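Local coordinates for protein lovastatin nonaketide synthase, polyketide synthase component (Aspergillus terreus, PDB 7CPX) that builds enzyme-bound dihydromonacolin L from malonyl-CoA with its partner LovC in lovastatin biosynthesis, using NADPH for reduction and S-adenosyl-L-methionine for methylation, at residues His1200-Thr1205 with Val1253-Phe1258; Lys1015-Leu1020 with Leu1206-Cys1211; Tyr1230-Tyr1235 with Asn1821-Pro1826; Asp1153-Met1158 with His1169-Asp1174. The protein carries 2 engineered substitutions. All blocks are in the same frame, centred on the assembly; numbering follows the deposited sequence.

Interaction 1: residues His1200-Thr1205 with Val1253-Phe1258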
loop_
_atom_site.group_PDB
_atom_site.type_symbol
_atom_site.label_atom_id
_atom_site.label_comp_id
_atom_site.label_asym_id
_atom_site.label_seq_id
_atom_site.Cartn_x
_atom_site.Cartn_y
_atom_site.Cartn_z
ATOM N N HIS A 1200 16.161 -13.019 -12.748
ATOM C CA HIS A 1200 16.719 -12.726 -11.433
ATOM C C HIS A 1200 18.027 -11.959 -11.538
ATOM O O HIS A 1200 19.048 -12.511 -11.948
ATOM C CB HIS A 1200 16.959 -14.007 -10.633
ATOM C CG HIS A 1200 17.594 -13.769 -9.298
ATOM N ND1 HIS A 1200 18.960 -13.726 -9.120
ATOM C CD2 HIS A 1200 17.049 -13.552 -8.078
ATOM C CE1 HIS A 1200 19.229 -13.498 -7.847
ATOM N NE2 HIS A 1200 18.088 -13.388 -7.193
ATOM N N VAL A 1201 18.010 -10.698 -11.125
ATOM C CA VAL A 1201 19.190 -9.846 -11.182
ATOM C C VAL A 1201 19.829 -9.853 -9.803
ATOM O O VAL A 1201 19.225 -9.390 -8.828
ATOM C CB VAL A 1201 18.855 -8.419 -11.627
ATOM C CG1 VAL A 1201 20.122 -7.698 -12.016
ATOM C CG2 VAL A 1201 17.873 -8.440 -12.780
ATOM N N ASP A 1202 21.055 -10.372 -9.721
ATOM C CA ASP A 1202 21.729 -10.454 -8.431
ATOM C C ASP A 1202 22.047 -9.066 -7.895
ATOM O O ASP A 1202 21.787 -8.771 -6.723
ATOM C CB ASP A 1202 22.999 -11.290 -8.547
ATOM C CG ASP A 1202 23.607 -11.619 -7.198
ATOM O OD1 ASP A 1202 23.012 -11.242 -6.167
ATOM O OD2 ASP A 1202 24.682 -12.254 -7.168
ATOM N N ARG A 1203 22.608 -8.193 -8.731
ATOM C CA ARG A 1203 22.859 -6.831 -8.263
ATOM C C ARG A 1203 22.997 -5.870 -9.434
ATOM O O ARG A 1203 24.009 -5.896 -10.135
ATOM C CB ARG A 1203 24.105 -6.787 -7.389
ATOM C CG ARG A 1203 24.469 -5.383 -6.925
ATOM C CD ARG A 1203 25.729 -5.385 -6.092
ATOM N NE ARG A 1203 26.867 -5.885 -6.852
ATOM C CZ ARG A 1203 27.551 -5.170 -7.734
ATOM N NH1 ARG A 1203 27.227 -3.918 -8.010
ATOM N NH2 ARG A 1203 28.584 -5.728 -8.358
ATOM N N ILE A 1204 22.013 -4.999 -9.611
ATOM C CA ILE A 1204 22.236 -3.786 -10.384
ATOM C C ILE A 1204 22.848 -2.733 -9.468
ATOM O O ILE A 1204 22.702 -2.780 -8.250
ATOM C CB ILE A 1204 20.934 -3.271 -11.025
ATOM C CG1 ILE A 1204 20.185 -4.404 -11.723
ATOM C CG2 ILE A 1204 21.236 -2.169 -12.019
ATOM C CD1 ILE A 1204 19.046 -4.965 -10.909
ATOM N N THR A 1205 23.543 -1.768 -10.060
ATOM C CA THR A 1205 24.081 -0.669 -9.265
ATOM C C THR A 1205 24.270 0.537 -10.165
ATOM O O THR A 1205 25.075 0.489 -11.094
ATOM C CB THR A 1205 25.398 -1.059 -8.609
ATOM O OG1 THR A 1205 25.232 -2.281 -7.881
ATOM C CG2 THR A 1205 25.835 0.028 -7.658
ATOM N N VAL A 1253 25.800 -4.145 -13.838
ATOM C CA VAL A 1253 24.937 -5.259 -13.480
ATOM C C VAL A 1253 25.814 -6.452 -13.138
ATOM O O VAL A 1253 26.893 -6.629 -13.714
ATOM C CB VAL A 1253 23.955 -5.611 -14.616
ATOM C CG1 VAL A 1253 22.990 -6.678 -14.161
ATOM C CG2 VAL A 1253 23.200 -4.376 -15.063
ATOM N N GLU A 1254 25.352 -7.263 -12.193
ATOM C CA GLU A 1254 26.069 -8.440 -11.728
ATOM C C GLU A 1254 25.094 -9.602 -11.672
ATOM O O GLU A 1254 24.093 -9.544 -10.945
ATOM C CB GLU A 1254 26.697 -8.205 -10.352
ATOM C CG GLU A 1254 27.367 -9.438 -9.763
ATOM C CD GLU A 1254 27.909 -9.205 -8.370
ATOM O OE1 GLU A 1254 27.770 -8.076 -7.855
ATOM O OE2 GLU A 1254 28.474 -10.155 -7.790
ATOM N N ASN A 1255 25.393 -10.644 -12.446
ATOM C CA ASN A 1255 24.631 -11.887 -12.457
ATOM C C ASN A 1255 23.145 -11.623 -12.678
ATOM O O ASN A 1255 22.279 -12.122 -11.957
ATOM C CB ASN A 1255 24.871 -12.681 -11.174
ATOM C CG ASN A 1255 24.158 -14.018 -11.173
ATOM O OD1 ASN A 1255 23.827 -14.558 -12.228
ATOM N ND2 ASN A 1255 23.913 -14.557 -9.987
ATOM N N ILE A 1256 22.850 -10.812 -13.694
ATOM C CA ILE A 1256 21.501 -10.779 -14.236
ATOM C C ILE A 1256 21.232 -12.108 -14.924
ATOM O O ILE A 1256 21.993 -12.536 -15.803
ATOM C CB ILE A 1256 21.315 -9.595 -15.196
ATOM C CG1 ILE A 1256 19.959 -9.696 -15.897
ATOM C CG2 ILE A 1256 22.433 -9.544 -16.221
ATOM C CD1 ILE A 1256 19.520 -8.420 -16.579
ATOM N N THR A 1257 20.161 -12.771 -14.513
ATOM C CA THR A 1257 19.832 -14.120 -14.942
ATOM C C THR A 1257 18.613 -14.039 -15.844
ATOM O O THR A 1257 17.499 -13.774 -15.368
ATOM C CB THR A 1257 19.570 -15.026 -13.743
ATOM O OG1 THR A 1257 20.802 -15.301 -13.066
ATOM C CG2 THR A 1257 18.930 -16.325 -14.193
ATOM N N PHE A 1258 18.854 -14.250 -17.138
ATOM C CA PHE A 1258 17.820 -14.401 -18.154
ATOM C C PHE A 1258 17.441 -15.873 -18.185
ATOM O O PHE A 1258 18.264 -16.727 -18.528
ATOM C CB PHE A 1258 18.317 -13.960 -19.528
ATOM C CG PHE A 1258 18.985 -12.614 -19.558
ATOM C CD1 PHE A 1258 20.245 -12.430 -19.018
ATOM C CD2 PHE A 1258 18.370 -11.545 -20.180
ATOM C CE1 PHE A 1258 20.861 -11.197 -19.065
ATOM C CE2 PHE A 1258 18.982 -10.313 -20.234
ATOM C CZ PHE A 1258 20.230 -10.136 -19.676
#

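Interaction 2: residues Lys1015-Leu1020 with Leu1206-Cys1211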
loop_
_atom_site.group_PDB
_atom_site.type_symbol
_atom_site.label_atom_id
_atom_site.label_comp_id
_atom_site.label_asym_id
_atom_site.label_seq_id
_atom_site.Cartn_x
_atom_site.Cartn_y
_atom_site.Cartn_z
ATOM N N LYS A 1015 16.912 13.308 0.927
ATOM C CA LYS A 1015 18.205 12.680 0.709
ATOM C C LYS A 1015 18.513 12.630 -0.779
ATOM O O LYS A 1015 17.617 12.418 -1.602
ATOM C CB LYS A 1015 18.228 11.262 1.284
ATOM C CG LYS A 1015 17.895 11.176 2.762
ATOM C CD LYS A 1015 18.914 11.916 3.609
ATOM C CE LYS A 1015 18.704 11.647 5.088
ATOM N NZ LYS A 1015 19.666 12.405 5.930
ATOM N N GLN A 1016 19.782 12.834 -1.121
ATOM C CA GLN A 1016 20.267 12.648 -2.482
ATOM C C GLN A 1016 21.025 11.330 -2.538
ATOM O O GLN A 1016 21.968 11.119 -1.769
ATOM C CB GLN A 1016 21.164 13.805 -2.918
ATOM C CG GLN A 1016 21.722 13.641 -4.325
ATOM C CD GLN A 1016 22.486 14.858 -4.804
ATOM O OE1 GLN A 1016 22.710 15.802 -4.047
ATOM N NE2 GLN A 1016 22.890 14.842 -6.068
ATOM N N VAL A 1017 20.616 10.452 -3.449
ATOM C CA VAL A 1017 21.208 9.122 -3.554
ATOM C C VAL A 1017 22.539 9.242 -4.286
ATOM O O VAL A 1017 22.579 9.523 -5.485
ATOM C CB VAL A 1017 20.268 8.140 -4.265
ATOM C CG1 VAL A 1017 19.158 7.712 -3.337
ATOM C CG2 VAL A 1017 19.681 8.763 -5.515
ATOM N N LYS A 1018 23.636 9.037 -3.557
ATOM C CA LYS A 1018 24.941 8.970 -4.203
ATOM C C LYS A 1018 25.073 7.700 -5.031
ATOM O O LYS A 1018 25.724 7.708 -6.082
ATOM C CB LYS A 1018 26.051 9.028 -3.153
ATOM C CG LYS A 1018 25.954 10.198 -2.180
ATOM C CD LYS A 1018 26.917 11.319 -2.538
ATOM C CE LYS A 1018 26.555 11.969 -3.862
ATOM N NZ LYS A 1018 27.449 13.117 -4.172
ATOM N N LEU A 1019 24.463 6.611 -4.574
ATOM C CA LEU A 1019 24.545 5.324 -5.246
ATOM C C LEU A 1019 23.236 4.579 -5.032
ATOM O O LEU A 1019 22.584 4.744 -3.999
ATOM C CB LEU A 1019 25.721 4.499 -4.716
ATOM C CG LEU A 1019 26.758 4.050 -5.741
ATOM C CD1 LEU A 1019 27.930 3.390 -5.044
ATOM C CD2 LEU A 1019 26.126 3.103 -6.732
ATOM N N LEU A 1020 22.870 3.730 -5.997
ATOM C CA LEU A 1020 21.570 3.054 -5.976
ATOM C C LEU A 1020 21.761 1.616 -6.454
ATOM O O LEU A 1020 21.769 1.351 -7.656
ATOM C CB LEU A 1020 20.576 3.813 -6.845
ATOM C CG LEU A 1020 19.083 3.552 -6.654
ATOM C CD1 LEU A 1020 18.292 4.475 -7.560
ATOM C CD2 LEU A 1020 18.733 2.107 -6.937
ATOM N N LEU A 1206 23.557 1.617 -9.871
ATOM C CA LEU A 1206 23.517 2.794 -10.720
ATOM C C LEU A 1206 24.001 4.018 -9.955
ATOM O O LEU A 1206 23.671 4.206 -8.778
ATOM C CB LEU A 1206 22.099 3.025 -11.242
ATOM C CG LEU A 1206 21.895 4.238 -12.144
ATOM C CD1 LEU A 1206 21.070 3.855 -13.352
ATOM C CD2 LEU A 1206 21.219 5.356 -11.384
ATOM N N VAL A 1207 24.791 4.841 -10.635
ATOM C CA VAL A 1207 25.232 6.123 -10.097
ATOM C C VAL A 1207 24.277 7.182 -10.633
ATOM O O VAL A 1207 24.468 7.676 -11.753
ATOM C CB VAL A 1207 26.688 6.431 -10.481
ATOM C CG1 VAL A 1207 27.128 7.754 -9.876
ATOM C CG2 VAL A 1207 27.607 5.311 -10.025
ATOM N N PRO A 1208 23.242 7.559 -9.879
ATOM C CA PRO A 1208 22.227 8.459 -10.448
ATOM C C PRO A 1208 22.794 9.781 -10.928
ATOM O O PRO A 1208 22.333 10.316 -11.943
ATOM C CB PRO A 1208 21.243 8.643 -9.285
ATOM C CG PRO A 1208 22.050 8.378 -8.072
ATOM C CD PRO A 1208 22.997 7.293 -8.453
ATOM N N SER A 1209 23.788 10.325 -10.227
ATOM C CA SER A 1209 24.385 11.584 -10.654
ATOM C C SER A 1209 24.946 11.465 -12.064
ATOM O O SER A 1209 24.661 12.296 -12.933
ATOM C CB SER A 1209 25.479 12.002 -9.672
ATOM O OG SER A 1209 26.096 13.210 -10.078
ATOM N N LEU A 1210 25.736 10.419 -12.315
ATOM C CA LEU A 1210 26.351 10.253 -13.626
ATOM C C LEU A 1210 25.308 9.970 -14.698
ATOM O O LEU A 1210 25.415 10.471 -15.822
ATOM C CB LEU A 1210 27.387 9.133 -13.580
ATOM C CG LEU A 1210 28.582 9.372 -12.658
ATOM C CD1 LEU A 1210 29.472 8.143 -12.616
ATOM C CD2 LEU A 1210 29.374 10.588 -13.109
ATOM N N CYS A 1211 24.297 9.158 -14.378
ATOM C CA CYS A 1211 23.264 8.860 -15.364
ATOM C C CYS A 1211 22.500 10.118 -15.754
ATOM O O CYS A 1211 22.258 10.364 -16.941
ATOM C CB CYS A 1211 22.309 7.800 -14.819
ATOM S SG CYS A 1211 23.040 6.159 -14.686
#

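Interaction 3: residues Tyr1230-Tyr1235 with Asn1821-Pro1826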
loop_
_atom_site.group_PDB
_atom_site.type_symbol
_atom_site.label_atom_id
_atom_site.label_comp_id
_atom_site.label_asym_id
_atom_site.label_seq_id
_atom_site.Cartn_x
_atom_site.Cartn_y
_atom_site.Cartn_z
ATOM N N TYR A 1230 27.586 -16.884 -17.156
ATOM C CA TYR A 1230 27.078 -18.238 -17.304
ATOM C C TYR A 1230 26.375 -18.351 -18.646
ATOM O O TYR A 1230 25.541 -17.507 -18.986
ATOM C CB TYR A 1230 26.122 -18.610 -16.173
ATOM C CG TYR A 1230 25.978 -20.098 -15.999
ATOM C CD1 TYR A 1230 25.059 -20.814 -16.745
ATOM C CD2 TYR A 1230 26.774 -20.789 -15.099
ATOM C CE1 TYR A 1230 24.930 -22.173 -16.597
ATOM C CE2 TYR A 1230 26.651 -22.152 -14.941
ATOM C CZ TYR A 1230 25.729 -22.841 -15.693
ATOM O OH TYR A 1230 25.600 -24.203 -15.541
ATOM N N ASP A 1231 26.716 -19.395 -19.402
ATOM C CA ASP A 1231 26.216 -19.535 -20.762
ATOM C C ASP A 1231 25.847 -20.968 -21.118
ATOM O O ASP A 1231 25.628 -21.256 -22.301
ATOM C CB ASP A 1231 27.263 -19.027 -21.748
ATOM C CG ASP A 1231 28.469 -19.938 -21.834
ATOM O OD1 ASP A 1231 28.819 -20.559 -20.809
ATOM O OD2 ASP A 1231 29.068 -20.033 -22.926
ATOM N N LYS A 1232 25.778 -21.876 -20.144
ATOM C CA LYS A 1232 25.546 -23.276 -20.472
ATOM C C LYS A 1232 24.226 -23.464 -21.206
ATOM O O LYS A 1232 24.090 -24.398 -22.005
ATOM C CB LYS A 1232 25.594 -24.121 -19.200
ATOM C CG LYS A 1232 26.900 -23.978 -18.420
ATOM C CD LYS A 1232 28.120 -24.318 -19.265
ATOM C CE LYS A 1232 29.409 -24.112 -18.487
ATOM N NZ LYS A 1232 30.607 -24.210 -19.365
ATOM N N GLY A 1233 23.246 -22.590 -20.963
ATOM C CA GLY A 1233 22.022 -22.538 -21.744
ATOM C C GLY A 1233 20.755 -22.550 -20.912
ATOM O O GLY A 1233 19.759 -21.935 -21.305
ATOM N N ASP A 1234 20.769 -23.243 -19.771
ATOM C CA ASP A 1234 19.546 -23.353 -18.983
ATOM C C ASP A 1234 19.067 -21.978 -18.540
ATOM O O ASP A 1234 17.865 -21.692 -18.562
ATOM C CB ASP A 1234 19.766 -24.277 -17.783
ATOM C CG ASP A 1234 19.885 -23.527 -16.477
ATOM O OD1 ASP A 1234 20.713 -22.595 -16.397
ATOM O OD2 ASP A 1234 19.150 -23.868 -15.527
ATOM N N TYR A 1235 19.994 -21.114 -18.133
ATOM C CA TYR A 1235 19.694 -19.696 -17.988
ATOM C C TYR A 1235 20.997 -18.920 -18.084
ATOM O O TYR A 1235 22.016 -19.339 -17.529
ATOM C CB TYR A 1235 18.962 -19.394 -16.670
ATOM C CG TYR A 1235 19.721 -19.684 -15.392
ATOM C CD1 TYR A 1235 20.778 -18.882 -14.987
ATOM C CD2 TYR A 1235 19.346 -20.733 -14.565
ATOM C CE1 TYR A 1235 21.457 -19.134 -13.815
ATOM C CE2 TYR A 1235 20.020 -20.992 -13.388
ATOM C CZ TYR A 1235 21.072 -20.186 -13.017
ATOM O OH TYR A 1235 21.751 -20.439 -11.848
ATOM N N ASN A 1821 23.482 -30.739 -25.170
ATOM C CA ASN A 1821 22.234 -30.088 -24.795
ATOM C C ASN A 1821 21.959 -30.149 -23.299
ATOM O O ASN A 1821 21.148 -29.363 -22.802
ATOM C CB ASN A 1821 21.073 -30.716 -25.565
ATOM C CG ASN A 1821 21.176 -30.484 -27.057
ATOM O OD1 ASN A 1821 21.514 -29.388 -27.503
ATOM N ND2 ASN A 1821 20.899 -31.519 -27.838
ATOM N N SER A 1822 22.612 -31.058 -22.573
ATOM C CA SER A 1822 22.468 -31.085 -21.125
ATOM C C SER A 1822 22.979 -29.804 -20.495
ATOM O O SER A 1822 22.513 -29.419 -19.417
ATOM C CB SER A 1822 23.214 -32.284 -20.545
ATOM O OG SER A 1822 24.596 -32.213 -20.847
ATOM N N SER A 1823 23.927 -29.138 -21.151
ATOM C CA SER A 1823 24.364 -27.823 -20.713
ATOM C C SER A 1823 23.217 -26.823 -20.704
ATOM O O SER A 1823 23.283 -25.825 -19.980
ATOM C CB SER A 1823 25.494 -27.342 -21.626
ATOM O OG SER A 1823 25.767 -25.967 -21.454
ATOM N N ARG A 1824 22.156 -27.086 -21.471
ATOM C CA ARG A 1824 21.060 -26.145 -21.639
ATOM C C ARG A 1824 19.745 -26.605 -21.026
ATOM O O ARG A 1824 18.878 -25.762 -20.774
ATOM C CB ARG A 1824 20.836 -25.868 -23.132
ATOM C CG ARG A 1824 19.766 -24.834 -23.440
ATOM C CD ARG A 1824 19.701 -24.565 -24.929
ATOM N NE ARG A 1824 19.672 -25.815 -25.675
ATOM C CZ ARG A 1824 18.601 -26.586 -25.793
ATOM N NH1 ARG A 1824 17.438 -26.240 -25.268
ATOM N NH2 ARG A 1824 18.701 -27.739 -26.444
ATOM N N ARG A 1825 19.566 -27.900 -20.786
ATOM C CA ARG A 1825 18.336 -28.403 -20.192
ATOM C C ARG A 1825 18.630 -29.748 -19.544
ATOM O O ARG A 1825 19.667 -30.360 -19.821
ATOM C CB ARG A 1825 17.220 -28.537 -21.239
ATOM C CG ARG A 1825 17.450 -29.627 -22.272
ATOM C CD ARG A 1825 16.358 -29.606 -23.329
ATOM N NE ARG A 1825 16.445 -30.733 -24.249
ATOM C CZ ARG A 1825 15.886 -31.918 -24.042
ATOM N NH1 ARG A 1825 15.206 -32.180 -22.938
ATOM N NH2 ARG A 1825 16.015 -32.866 -24.966
ATOM N N PRO A 1826 17.737 -30.237 -18.674
ATOM C CA PRO A 1826 17.999 -31.510 -17.992
ATOM C C PRO A 1826 17.817 -32.716 -18.901
ATOM O O PRO A 1826 16.757 -33.349 -18.914
ATOM C CB PRO A 1826 16.979 -31.515 -16.841
ATOM C CG PRO A 1826 16.452 -30.117 -16.763
ATOM C CD PRO A 1826 16.533 -29.579 -18.147
#

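Interaction 4: residues Asp1153-Met1158 with His1169-Asp1174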
loop_
_atom_site.group_PDB
_atom_site.type_symbol
_atom_site.label_atom_id
_atom_site.label_comp_id
_atom_site.label_asym_id
_atom_site.label_seq_id
_atom_site.Cartn_x
_atom_site.Cartn_y
_atom_site.Cartn_z
ATOM N N ASP A 1153 23.032 3.707 -27.051
ATOM C CA ASP A 1153 22.512 5.059 -26.887
ATOM C C ASP A 1153 21.853 5.186 -25.521
ATOM O O ASP A 1153 20.845 4.527 -25.243
ATOM C CB ASP A 1153 21.525 5.385 -28.001
ATOM C CG ASP A 1153 22.170 5.379 -29.372
ATOM O OD1 ASP A 1153 23.406 5.225 -29.446
ATOM O OD2 ASP A 1153 21.441 5.530 -30.374
ATOM N N PHE A 1154 22.420 6.035 -24.664
ATOM C CA PHE A 1154 21.825 6.346 -23.367
ATOM C C PHE A 1154 20.688 7.351 -23.560
ATOM O O PHE A 1154 20.708 8.477 -23.062
ATOM C CB PHE A 1154 22.885 6.877 -22.413
ATOM C CG PHE A 1154 22.491 6.806 -20.967
ATOM C CD1 PHE A 1154 22.731 5.662 -20.228
ATOM C CD2 PHE A 1154 21.888 7.884 -20.345
ATOM C CE1 PHE A 1154 22.375 5.593 -18.899
ATOM C CE2 PHE A 1154 21.528 7.821 -19.014
ATOM C CZ PHE A 1154 21.772 6.673 -18.289
ATOM N N ILE A 1155 19.687 6.914 -24.316
ATOM C CA ILE A 1155 18.597 7.815 -24.700
ATOM C C ILE A 1155 17.930 8.357 -23.440
ATOM O O ILE A 1155 17.582 7.572 -22.537
ATOM C CB ILE A 1155 17.583 7.083 -25.596
ATOM C CG1 ILE A 1155 16.396 7.995 -25.918
ATOM C CG2 ILE A 1155 17.121 5.788 -24.939
ATOM C CD1 ILE A 1155 15.461 7.435 -26.969
ATOM N N PRO A 1156 17.745 9.667 -23.309
ATOM C CA PRO A 1156 17.116 10.202 -22.100
ATOM C C PRO A 1156 15.611 9.997 -22.098
ATOM O O PRO A 1156 14.955 9.979 -23.142
ATOM C CB PRO A 1156 17.469 11.693 -22.156
ATOM C CG PRO A 1156 17.569 11.982 -23.606
ATOM C CD PRO A 1156 18.130 10.739 -24.244
ATOM N N LEU A 1157 15.070 9.842 -20.894
ATOM C CA LEU A 1157 13.633 9.755 -20.682
ATOM C C LEU A 1157 13.253 10.720 -19.573
ATOM O O LEU A 1157 13.854 10.696 -18.494
ATOM C CB LEU A 1157 13.207 8.330 -20.321
ATOM C CG LEU A 1157 11.713 8.131 -20.058
ATOM C CD1 LEU A 1157 10.891 8.518 -21.276
ATOM C CD2 LEU A 1157 11.427 6.697 -19.657
ATOM N N MET A 1158 12.263 11.566 -19.838
ATOM C CA MET A 1158 11.821 12.576 -18.890
ATOM C C MET A 1158 10.307 12.532 -18.766
ATOM O O MET A 1158 9.602 12.263 -19.743
ATOM C CB MET A 1158 12.270 13.976 -19.323
ATOM C CG MET A 1158 11.795 14.376 -20.710
ATOM S SD MET A 1158 12.332 16.031 -21.184
ATOM C CE MET A 1158 11.510 17.032 -19.946
ATOM N N HIS A 1169 16.303 5.483 -19.267
ATOM C CA HIS A 1169 15.262 5.096 -20.200
ATOM C C HIS A 1169 15.248 3.575 -20.265
ATOM O O HIS A 1169 16.247 2.977 -20.681
ATOM C CB HIS A 1169 15.530 5.698 -21.572
ATOM C CG HIS A 1169 14.412 5.517 -22.554
ATOM N ND1 HIS A 1169 13.443 4.547 -22.419
ATOM C CD2 HIS A 1169 14.113 6.188 -23.692
ATOM C CE1 HIS A 1169 12.599 4.625 -23.432
ATOM N NE2 HIS A 1169 12.982 5.615 -24.218
ATOM N N PRO A 1170 14.160 2.910 -19.858
ATOM C CA PRO A 1170 14.167 1.441 -19.829
ATOM C C PRO A 1170 14.653 0.822 -21.128
ATOM O O PRO A 1170 15.125 -0.317 -21.139
ATOM C CB PRO A 1170 12.702 1.098 -19.550
ATOM C CG PRO A 1170 12.218 2.242 -18.741
ATOM C CD PRO A 1170 12.914 3.457 -19.294
ATOM N N ALA A 1171 14.545 1.566 -22.229
ATOM C CA ALA A 1171 15.102 1.094 -23.490
ATOM C C ALA A 1171 16.614 0.936 -23.397
ATOM O O ALA A 1171 17.168 -0.070 -23.851
ATOM C CB ALA A 1171 14.735 2.056 -24.618
ATOM N N SER A 1172 17.300 1.918 -22.808
ATOM C CA SER A 1172 18.754 1.838 -22.703
ATOM C C SER A 1172 19.182 0.677 -21.815
ATOM O O SER A 1172 20.115 -0.062 -22.152
ATOM C CB SER A 1172 19.313 3.154 -22.166
ATOM O OG SER A 1172 18.815 3.426 -20.868
ATOM N N LEU A 1173 18.511 0.496 -20.678
ATOM C CA LEU A 1173 18.867 -0.596 -19.779
ATOM C C LEU A 1173 18.541 -1.949 -20.403
ATOM O O LEU A 1173 19.289 -2.919 -20.231
ATOM C CB LEU A 1173 18.146 -0.421 -18.444
ATOM C CG LEU A 1173 18.318 -1.536 -17.414
ATOM C CD1 LEU A 1173 19.777 -1.684 -17.033
ATOM C CD2 LEU A 1173 17.475 -1.253 -16.188
ATOM N N ASP A 1174 17.433 -2.034 -21.140
ATOM C CA ASP A 1174 17.112 -3.276 -21.829
ATOM C C ASP A 1174 18.120 -3.572 -22.929
ATOM O O ASP A 1174 18.444 -4.736 -23.173
ATOM C CB ASP A 1174 15.699 -3.211 -22.405
ATOM C CG ASP A 1174 15.103 -4.583 -22.635
ATOM O OD1 ASP A 1174 14.688 -5.226 -21.649
ATOM O OD2 ASP A 1174 15.053 -5.022 -23.803
#

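Interaction 1: residues His1200-Thr1205 with Val1253-Phe1258
A classic beta bulge, in which Asp1202 and Arg1203 both face Glu1254, interrupts this antiparallel strand pair of the predicted C-terminal hotdog fold of the dehydratase domain. Beyond the bulge, His1200 and Thr1257 form a hydrogen-bonded pair; His1200 N reaches Thr1257 O at 3.0 Å. At the bulge, Asp1202 N donates to Asn1255 O (3.1 Å) from above the carbonyl plane, and Arg1203 N donates to Glu1254 O (3.0 Å) within it. Arg1203 bends at chi3 (61°), turning its NE and NH2 edge to Glu1254. Both nitrogens meet OE1 in a salt bridge, NE at 2.6 Å and NH2 by a weak hydrogen bond, with the two flat groups 70° apart. On the other face, Val1201 CG1 packs on Val1253 CG1 (3.7 Å) and Ile1256 CB. Glu1254 OE2 takes a hydrogen bond from the backbone N of Asp2018 of the second subunit. Arg1203 probably offsets the repulsion between Glu1254 and nearby Asp1202, whose OD2 lies 4.4 Å from Glu1254 OE2.

Interaction 2: residues Lys1015-Leu1020 with Leu1206-Cys1211
Leu1020 and Leu1206 form an antiparallel hydrogen-bonded pair with their CA atoms 5.1 Å apart. Leu1206 N donates to Leu1020 O (2.9 Å) in a nearly straight bond, 167° at the hydrogen. The return bond, from Leu1020 N to Leu1206 O, is more bent. Their side chains lie on the same face of the sheet, where both touch Met1003 of helix 995-1012. Leu1019 starts off in the other direction, but its CD2 methyl comes back to Leu1206 O (3.4 Å) and to Val1207 CG2 (4.2 Å). Residues 1015-1020 belong to the predicted N-terminal hotdog and residues 1206-1211 to the C-terminal one. The pair therefore helps join the two halves of the double hotdog of a polyketide synthase dehydratase. Just past the pair, Val1207 takes the N-cap position of helix 1208-1217, and its carbonyl oxygen accepts Cys1211 N at 3.0 Å. Pro1208, in the first turn, has its CB directed toward residues 1015-1020. Val1017 has CG2 between its backbone N and carbonyl carbon (chi1 -76°), and this branch meets Pro1208 CG at 3.5 Å, the two side chains crossing at a slant. The CD atom of Pro1208 rests 3.6 Å from Lys1018 O. Lys1018 and Leu1019 both face Thr1085 in a classic beta bulge, and Arg2015 of the second subunit packs on Leu1019.

Interaction 3: residues Tyr1230-Tyr1235 with Asn1821-Pro1826
Arg1824 holds its CG opposite its own backbone N (chi1 -177°), which lays this methylene against Gly1233, with CG 3.5 Å from Gly1233 C. Gly1233 has backbone angles (phi 129°, psi -33°) that suit a glycine, and the chain there passes close to the arginine with no side chain in between. Farther out, Arg1824 bends at chi3 and its guanidinium leaves the contact. There it forms a salt bridge with Asp1269, and its NH2 makes a weak hydrogen bond to Asn1821 OD1 (3.4 Å), which lies in the plane of the group at its edge. The backbone oxygen of Asn1821 accepts two hydrogen bonds, from Arg1824 N (2.8 Å) and Arg1825 N (3.0 Å), and these hold the turn at residues 1821-1825. Asp1234 meets this turn through its backbone: its CA approaches Arg1824 O at 3.1 Å in a CA-H...O contact. Its carboxylate goes elsewhere, to a salt bridge with Arg1844, which also makes cation-pi contacts with Tyr1230 and Tyr1235. Ser1823 lies against Lys1232 O, but the model is too tight there for its bonding to be certain. Residues 1231-1235 form the loop of a beta hairpin between strands 1222-1230 and 1236-1243 of the predicted C-terminal hotdog. The hairpin end of the dehydratase docks here on the turn at residues 1821-1825, near helix 1814-1822.

Interaction 4: residues Asp1153-Met1158 with His1169-Asp1174
Apolar packing around His1169 makes up most of this contact. Ile1155 brings its CG2 methyl to His1169 CD2 (3.3 Å), approaching the ring at a slant. Leu1157 places CD2 over a face of the ring, 4.0 Å from His1169 ND1, and the same methyl touches Pro1170 CD at 3.6 Å. Within the helix segment, Ala1171 CB sits above a ring face, offset toward the rim. With CG opposite the backbone N (chi1 -172°), the ring reaches both Ile1155 and Leu1157.

The polar bonds run within the segments or to other parts of the domain. His1169 is the N-cap of helix 1170-1184, and its O accepts Ser1172 OG at 2.6 Å. Its NE2 is hydrogen-bonded to Asp1134, and Trp981 meets the ring edge-to-face. Phe1154 centres an inverse gamma turn, closed by a weak bond from Ile1155 N to Asp1153 O.

Apolar groups and Asp1134 together should fix the rotation of the His1169 ring. His1169 thus probably helps place the start of the helix carrying Asp1174, the predicted proton donor.

How the interactions relate
All four contacts involve the dehydratase domain, and three pairs of them touch. Interaction 1 continues into interaction 2 where Thr1205 is followed by Leu1206 in the chain, and Thr1205 CG2 packs on Leu1019 CD2 at 3.2 Å. Interaction 1 also meets interaction 3, where Thr1257 CG2 lies 3.3 Å from Tyr1235 CD1. Interaction 4 reaches interaction 2 through Phe1154 CE2, 3.4 Å from Cys1211 O. Interaction 4 contains Asp1174, the predicted proton donor. The side chain of Ile1256 in interaction 1 is about 8 Å from that of Asp1174 and about 10 Å from that of His985, the predicted proton acceptor. Interactions 2 and 3 lie away from these sites, their centres about 36 Å apart.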